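Local coordinates for protein arylsulfatase (Pseudoalteromonas sp. MB47, PDB 7AJ0) that probably hydrolyses sulfate esters of the algal polysaccharide fucoidan, working as a calcium-containing sulfatase assembled as a hexamer, at residues A87-Q99 against I365-L377. Numbering follows the deposited sequence.
Sequences ANEGLRLTSMYSQ and ISAGQVNNGLMDL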
ATOM      1  N   ALA A  87     -37.495  13.490  12.866  1.00 22.78           N
ATOM      2  CA  ALA A  87     -36.566  14.499  12.372  1.00 22.67           C
ATOM      3  C   ALA A  87     -37.289  15.577  11.573  1.00 23.03           C
ATOM      4  O   ALA A  87     -37.029  16.773  11.750  1.00 23.10           O
ATOM      5  CB  ALA A  87     -35.484  13.835  11.518  1.00 28.52           C
ATOM      6  N   ASN A  88     -38.195  15.175  10.680  1.00 23.33           N
ATOM      7  CA  ASN A  88     -38.850  16.151   9.816  1.00 23.74           C
ATOM      8  C   ASN A  88     -39.827  17.027  10.589  1.00 24.05           C
ATOM      9  O   ASN A  88     -40.070  18.175  10.201  1.00 24.36           O
ATOM     10  CB  ASN A  88     -39.566  15.437   8.669  1.00 24.04           C
ATOM     11  CG  ASN A  88     -38.601  14.785   7.697  1.00 23.85           C
ATOM     12  OD1 ASN A  88     -37.464  15.231   7.539  1.00 33.66           O
ATOM     13  ND2 ASN A  88     -39.051  13.724   7.039  1.00 28.46           N
ATOM     14  N   GLU A  89     -40.399  16.511  11.672  1.00 24.03           N
ATOM     15  CA  GLU A  89     -41.261  17.295  12.545  1.00 25.10           C
ATOM     16  C   GLU A  89     -40.504  17.875  13.729  1.00 24.11           C
ATOM     17  O   GLU A  89     -41.127  18.386  14.664  1.00 24.34           O
ATOM     18  CB  GLU A  89     -42.429  16.435  13.029  1.00 25.20           C
ATOM     19  CG  GLU A  89     -43.398  16.086  11.917  1.00 24.97           C
ATOM     20  CD  GLU A  89     -44.301  14.926  12.265  1.00 46.64           C
ATOM     21  OE1 GLU A  89     -44.279  14.475  13.430  1.00 56.05           O
ATOM     22  OE2 GLU A  89     -45.030  14.461  11.365  1.00 46.92           O
ATOM     23  N   GLY A  90     -39.179  17.813  13.702  1.00 23.69           N
ATOM     24  CA  GLY A  90     -38.355  18.364  14.769  1.00 23.50           C
ATOM     25  C   GLY A  90     -37.058  18.893  14.226  1.00 23.26           C
ATOM     26  O   GLY A  90     -37.022  19.476  13.133  1.00 23.42           O
ATOM     27  N   LEU A  91     -35.978  18.683  14.973  1.00 22.93           N
ATOM     28  CA  LEU A  91     -34.665  19.229  14.653  1.00 22.73           C
ATOM     29  C   LEU A  91     -33.699  18.082  14.398  1.00 22.36           C
ATOM     30  O   LEU A  91     -33.540  17.199  15.247  1.00 22.18           O
ATOM     31  CB  LEU A  91     -34.165  20.118  15.793  1.00 22.76           C
ATOM     32  CG  LEU A  91     -32.694  20.527  15.814  1.00 22.56           C
ATOM     33  CD1 LEU A  91     -32.337  21.362  14.605  1.00 25.74           C
ATOM     34  CD2 LEU A  91     -32.386  21.292  17.100  1.00 22.66           C
ATOM     35  N   ARG A  92     -33.061  18.095  13.231  1.00 22.29           N
ATOM     36  CA  ARG A  92     -32.053  17.105  12.879  1.00 22.00           C
ATOM     37  C   ARG A  92     -30.675  17.743  13.007  1.00 21.86           C
ATOM     38  O   ARG A  92     -30.382  18.739  12.337  1.00 22.01           O
ATOM     39  CB  ARG A  92     -32.275  16.573  11.465  1.00 22.08           C
ATOM     40  CG  ARG A  92     -31.251  15.532  11.042  1.00 25.45           C
ATOM     41  CD  ARG A  92     -31.716  14.748   9.829  1.00 26.87           C
ATOM     42  NE  ARG A  92     -31.812  15.572   8.628  1.00 25.67           N
ATOM     43  CZ  ARG A  92     -30.802  15.807   7.793  1.00 22.23           C
ATOM     44  NH1 ARG A  92     -29.603  15.289   8.031  1.00 29.24           N
ATOM     45  NH2 ARG A  92     -30.990  16.564   6.723  1.00 22.55           N
ATOM     46  N   LEU A  93     -29.839  17.174  13.870  1.00 21.63           N
ATOM     47  CA  LEU A  93     -28.488  17.664  14.106  1.00 21.53           C
ATOM     48  C   LEU A  93     -27.514  16.870  13.245  1.00 21.37           C
ATOM     49  O   LEU A  93     -27.469  15.637  13.327  1.00 21.23           O
ATOM     50  CB  LEU A  93     -28.120  17.539  15.583  1.00 21.45           C
ATOM     51  CG  LEU A  93     -28.958  18.367  16.555  1.00 21.66           C
ATOM     52  CD1 LEU A  93     -28.559  18.056  17.988  1.00 27.02           C
ATOM     53  CD2 LEU A  93     -28.806  19.851  16.273  1.00 21.87           C
ATOM     54  N   THR A  94     -26.736  17.573  12.426  1.00 21.44           N
ATOM     55  CA  THR A  94     -25.791  16.940  11.518  1.00 21.36           C
ATOM     56  C   THR A  94     -24.359  16.949  12.041  1.00 21.26           C
ATOM     57  O   THR A  94     -23.476  16.386  11.386  1.00 21.22           O
ATOM     58  CB  THR A  94     -25.838  17.618  10.142  1.00 21.58           C
ATOM     59  OG1 THR A  94     -25.671  19.035  10.289  1.00 23.03           O
ATOM     60  CG2 THR A  94     -27.163  17.342   9.454  1.00 25.77           C
ATOM     61  N   SER A  95     -24.107  17.563  13.196  1.00 21.25           N
ATOM     62  CA  SER A  95     -22.787  17.573  13.827  1.00 21.21           C
ATOM     63  C   SER A  95     -22.903  17.199  15.301  1.00 21.15           C
ATOM     64  O   SER A  95     -22.419  17.895  16.197  1.00 21.24           O
ATOM     65  CB  SER A  95     -22.106  18.928  13.654  1.00 21.39           C
ATOM     66  OG  SER A  95     -21.555  19.049  12.353  1.00 31.09           O
ATOM     67  N   MET A  96     -23.563  16.077  15.559  1.00 21.05           N
ATOM     68  CA  MET A  96     -23.667  15.502  16.894  1.00 21.03           C
ATOM     69  C   MET A  96     -22.547  14.488  17.077  1.00 24.92           C
ATOM     70  O   MET A  96     -22.238  13.719  16.161  1.00 20.90           O
ATOM     71  CB  MET A  96     -25.032  14.842  17.076  1.00 21.02           C
ATOM     72  CG  MET A  96     -25.231  14.107  18.386  1.00 21.05           C
ATOM     73  SD  MET A  96     -25.296  15.171  19.825  1.00102.39           S
ATOM     74  CE  MET A  96     -26.157  14.084  20.953  1.00 42.08           C
ATOM     75  N   TYR A  97     -21.938  14.487  18.263  1.00 21.05           N
ATOM     76  CA  TYR A  97     -20.720  13.725  18.491  1.00 21.08           C
ATOM     77  C   TYR A  97     -20.830  12.843  19.722  1.00 21.16           C
ATOM     78  O   TYR A  97     -21.451  13.217  20.721  1.00 26.33           O
ATOM     79  CB  TYR A  97     -19.505  14.664  18.637  1.00 21.20           C
ATOM     80  CG  TYR A  97     -18.995  15.147  17.306  1.00 21.17           C
ATOM     81  CD1 TYR A  97     -18.129  14.367  16.554  1.00 21.16           C
ATOM     82  CD2 TYR A  97     -19.396  16.367  16.788  1.00 21.21           C
ATOM     83  CE1 TYR A  97     -17.671  14.793  15.326  1.00 21.19           C
ATOM     84  CE2 TYR A  97     -18.940  16.803  15.564  1.00 21.75           C
ATOM     85  CZ  TYR A  97     -18.077  16.011  14.836  1.00 21.23           C
ATOM     86  OH  TYR A  97     -17.622  16.438  13.612  1.00 21.32           O
ATOM     87  N   SER A  98     -20.207  11.664  19.627  1.00 21.17           N
ATOM     88  CA  SER A  98     -20.160  10.703  20.719  1.00 21.32           C
ATOM     89  C   SER A  98     -18.711  10.345  21.014  1.00 21.48           C
ATOM     90  O   SER A  98     -17.793  10.952  20.451  1.00 21.49           O
ATOM     91  CB  SER A  98     -20.952   9.451  20.359  1.00 21.56           C
ATOM     92  OG  SER A  98     -20.327   8.753  19.292  1.00 21.21           O
ATOM     93  N   GLN A  99     -18.489   9.364  21.869  1.00 21.68           N
ATOM     94  CA  GLN A  99     -17.171   8.761  22.044  1.00 21.89           C
ATOM     95  C   GLN A  99     -17.005   7.613  21.062  1.00 21.84           C
ATOM     96  O   GLN A  99     -17.964   7.164  20.433  1.00 21.67           O
ATOM     97  CB  GLN A  99     -17.003   8.294  23.482  1.00 22.21           C
ATOM     98  CG  GLN A  99     -17.282   9.381  24.506  1.00 22.31           C
ATOM     99  CD  GLN A  99     -16.378  10.586  24.336  1.00 22.34           C
ATOM    100  OE1 GLN A  99     -15.154  10.479  24.432  1.00 32.88           O
ATOM    101  NE2 GLN A  99     -16.977  11.740  24.070  1.00 22.18           N
ATOM    102  N   ILE A 365     -40.034  22.719  19.814  1.00 24.95           N
ATOM    103  CA  ILE A 365     -39.018  22.703  18.770  1.00 24.58           C
ATOM    104  C   ILE A 365     -39.737  22.734  17.432  1.00 24.76           C
ATOM    105  O   ILE A 365     -40.521  21.830  17.117  1.00 24.79           O
ATOM    106  CB  ILE A 365     -38.105  21.470  18.893  1.00 24.05           C
ATOM    107  CG1 ILE A 365     -37.280  21.561  20.185  1.00 24.20           C
ATOM    108  CG2 ILE A 365     -37.207  21.345  17.669  1.00 23.74           C
ATOM    109  CD1 ILE A 365     -36.358  20.380  20.438  1.00 23.49           C
ATOM    110  N   SER A 366     -39.487  23.781  16.653  1.00 24.95           N
ATOM    111  CA  SER A 366     -40.152  23.931  15.368  1.00 25.22           C
ATOM    112  C   SER A 366     -39.728  22.819  14.415  1.00 24.84           C
ATOM    113  O   SER A 366     -38.586  22.352  14.431  1.00 24.38           O
ATOM    114  CB  SER A 366     -39.838  25.297  14.765  1.00 25.52           C
ATOM    115  OG  SER A 366     -40.354  26.334  15.580  1.00 37.38           O
ATOM    116  N   ALA A 367     -40.669  22.399  13.579  1.00 25.08           N
ATOM    117  CA  ALA A 367     -40.443  21.286  12.676  1.00 24.82           C
ATOM    118  C   ALA A 367     -39.579  21.702  11.494  1.00 24.76           C
ATOM    119  O   ALA A 367     -39.579  22.859  11.070  1.00 25.09           O
ATOM    120  CB  ALA A 367     -41.778  20.735  12.172  1.00 25.19           C
ATOM    121  N   GLY A 368     -38.834  20.734  10.965  1.00 24.37           N
ATOM    122  CA  GLY A 368     -38.102  20.942   9.735  1.00 24.37           C
ATOM    123  C   GLY A 368     -36.783  21.657   9.877  1.00 24.14           C
ATOM    124  O   GLY A 368     -36.319  22.271   8.911  1.00 24.31           O
ATOM    125  N   GLN A 369     -36.160  21.597  11.046  1.00 23.82           N
ATOM    126  CA  GLN A 369     -34.872  22.237  11.260  1.00 24.21           C
ATOM    127  C   GLN A 369     -33.742  21.245  11.018  1.00 23.18           C
ATOM    128  O   GLN A 369     -33.767  20.125  11.537  1.00 31.85           O
ATOM    129  CB  GLN A 369     -34.765  22.787  12.682  1.00 23.60           C
ATOM    130  CG  GLN A 369     -35.573  24.030  12.944  1.00 24.08           C
ATOM    131  CD  GLN A 369     -35.381  24.535  14.358  1.00 24.08           C
ATOM    132  OE1 GLN A 369     -34.391  25.199  14.663  1.00 24.67           O
ATOM    133  NE2 GLN A 369     -36.322  24.205  15.236  1.00 24.19           N
ATOM    134  N   VAL A 370     -32.755  21.663  10.232  1.00 23.17           N
ATOM    135  CA  VAL A 370     -31.495  20.946  10.088  1.00 22.81           C
ATOM    136  C   VAL A 370     -30.397  21.903  10.529  1.00 22.77           C
ATOM    137  O   VAL A 370     -30.220  22.972   9.928  1.00 23.06           O
ATOM    138  CB  VAL A 370     -31.264  20.454   8.653  1.00 22.87           C
ATOM    139  CG1 VAL A 370     -30.104  19.473   8.617  1.00 22.52           C
ATOM    140  CG2 VAL A 370     -32.524  19.811   8.102  1.00 23.07           C
ATOM    141  N   ASN A 371     -29.677  21.531  11.584  1.00 22.48           N
ATOM    142  CA  ASN A 371     -28.715  22.413  12.233  1.00 22.49           C
ATOM    143  C   ASN A 371     -27.389  21.687  12.380  1.00 22.18           C
ATOM    144  O   ASN A 371     -27.340  20.582  12.930  1.00 21.92           O
ATOM    145  CB  ASN A 371     -29.234  22.862  13.603  1.00 22.57           C
ATOM    146  CG  ASN A 371     -28.522  24.092  14.122  1.00 22.75           C
ATOM    147  OD1 ASN A 371     -27.321  24.262  13.918  1.00 22.67           O
ATOM    148  ND2 ASN A 371     -29.264  24.963  14.794  1.00 29.09           N
ATOM    149  N   ASN A 372     -26.316  22.314  11.898  1.00 22.25           N
ATOM    150  CA  ASN A 372     -24.984  21.726  11.923  1.00 22.04           C
ATOM    151  C   ASN A 372     -24.160  22.194  13.120  1.00 22.02           C
ATOM    152  O   ASN A 372     -22.938  22.017  13.129  1.00 21.94           O
ATOM    153  CB  ASN A 372     -24.253  22.048  10.617  1.00 22.19           C
ATOM    154  CG  ASN A 372     -23.112  21.089  10.330  1.00 21.99           C
ATOM    155  OD1 ASN A 372     -23.148  19.925  10.730  1.00 21.74           O
ATOM    156  ND2 ASN A 372     -22.094  21.574   9.630  1.00 22.15           N
ATOM    157  N   GLY A 373     -24.804  22.778  14.129  1.00 22.13           N
ATOM    158  CA  GLY A 373     -24.074  23.245  15.293  1.00 22.17           C
ATOM    159  C   GLY A 373     -23.524  22.099  16.123  1.00 21.92           C
ATOM    160  O   GLY A 373     -24.118  21.026  16.224  1.00 21.74           O
ATOM    161  N   LEU A 374     -22.369  22.341  16.736  1.00 21.97           N
ATOM    162  CA  LEU A 374     -21.679  21.287  17.465  1.00 21.80           C
ATOM    163  C   LEU A 374     -22.457  20.895  18.715  1.00 21.80           C
ATOM    164  O   LEU A 374     -22.935  21.746  19.466  1.00 22.01           O
ATOM    165  CB  LEU A 374     -20.274  21.743  17.857  1.00 21.94           C
ATOM    166  CG  LEU A 374     -19.299  22.056  16.722  1.00 21.99           C
ATOM    167  CD1 LEU A 374     -17.913  22.350  17.300  1.00 22.15           C
ATOM    168  CD2 LEU A 374     -19.236  20.921  15.717  1.00 21.76           C
ATOM    169  N   MET A 375     -22.581  19.586  18.936  1.00 21.61           N
ATOM    170  CA  MET A 375     -23.237  19.070  20.129  1.00 21.64           C
ATOM    171  C   MET A 375     -22.615  17.731  20.494  1.00 21.52           C
ATOM    172  O   MET A 375     -22.115  17.005  19.632  1.00 21.36           O
ATOM    173  CB  MET A 375     -24.747  18.925  19.928  1.00 25.58           C
ATOM    174  CG  MET A 375     -25.478  18.466  21.178  1.00 22.53           C
ATOM    175  SD  MET A 375     -27.180  19.044  21.264  1.00 29.52           S
ATOM    176  CE  MET A 375     -27.764  18.151  22.707  1.00 26.20           C
ATOM    177  N   ASP A 376     -22.660  17.413  21.787  1.00 29.15           N
ATOM    178  CA  ASP A 376     -21.973  16.269  22.370  1.00 21.64           C
ATOM    179  C   ASP A 376     -22.974  15.438  23.160  1.00 21.69           C
ATOM    180  O   ASP A 376     -24.051  15.913  23.524  1.00 21.79           O
ATOM    181  CB  ASP A 376     -20.822  16.747  23.279  1.00 21.88           C
ATOM    182  CG  ASP A 376     -19.812  15.656  23.589  1.00 41.77           C
ATOM    183  OD1 ASP A 376     -20.195  14.622  24.176  1.00 44.19           O
ATOM    184  OD2 ASP A 376     -18.623  15.840  23.248  1.00 51.63           O
ATOM    185  N   LEU A 377     -22.612  14.179  23.424  1.00 21.67           N
ATOM    186  CA  LEU A 377     -23.438  13.362  24.309  1.00 21.80           C
ATOM    187  C   LEU A 377     -23.468  13.930  25.724  1.00 28.88           C
ATOM    188  O   LEU A 377     -24.489  13.824  26.415  1.00 22.28           O
ATOM    189  CB  LEU A 377     -22.933  11.921  24.346  1.00 23.16           C
ATOM    190  CG  LEU A 377     -23.328  10.996  23.195  1.00 21.57           C
ATOM    191  CD1 LEU A 377     -22.702   9.621  23.406  1.00 21.66           C
ATOM    192  CD2 LEU A 377     -24.836  10.882  23.055  1.00 31.60           C
TER
HETATM  193  O   HOH W   1     -35.502  18.332  10.277  1.00 22.07           O
HETATM  194  O   HOH W   2     -40.395  18.956  17.513  1.00 22.07           O
HETATM  195  O   HOH W   3     -25.568  19.434  14.590  1.00 22.07           O
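Over one face of the Arg92 guanidinium sits Val370, its CG1 3.6 Å from NH2 and displaced toward the rim of the group; the two side chains run alongside each other in the same direction. The Tyr97 ring presents its edge to Met375 O, which lies in the ring plane, while its OH reaches Glu350 and Arg433. Beneath these groups the backbones pair in parallel: Arg92 N donates to Gln369 O at 2.7 Å, almost straight at 175°, and Asn371 N returns the bond to Arg92 O. On the face opposite Arg92, with Leu91 CG anti to the backbone N (chi1 166°), Leu91 CD1 crosses to rest on Gln369 CB at 3.4 Å and on Asn371 CB. Where the chain turns, Thr94 OG1 donates to Asn372 OD1 at 2.7 Å from above the carbonyl plane, and Ser95 OG approaches the same oxygen. With alanine substituted for Asn372, the Thr94 hydroxyl is likely to lose this acceptor and be freer to rotate. One water bridges the corner, accepting from Ser95 N and donating to Asn371 O and Gly373 O. Beyond it pairing resumes one residue out of step, and Met96 SD packs on Met375 CG at 3.6 Å. Strand 354-360 flanks 91-97 on its other side, making this an outlying part of the central mixed sheet of the alkaline phosphatase-like sulfatase fold.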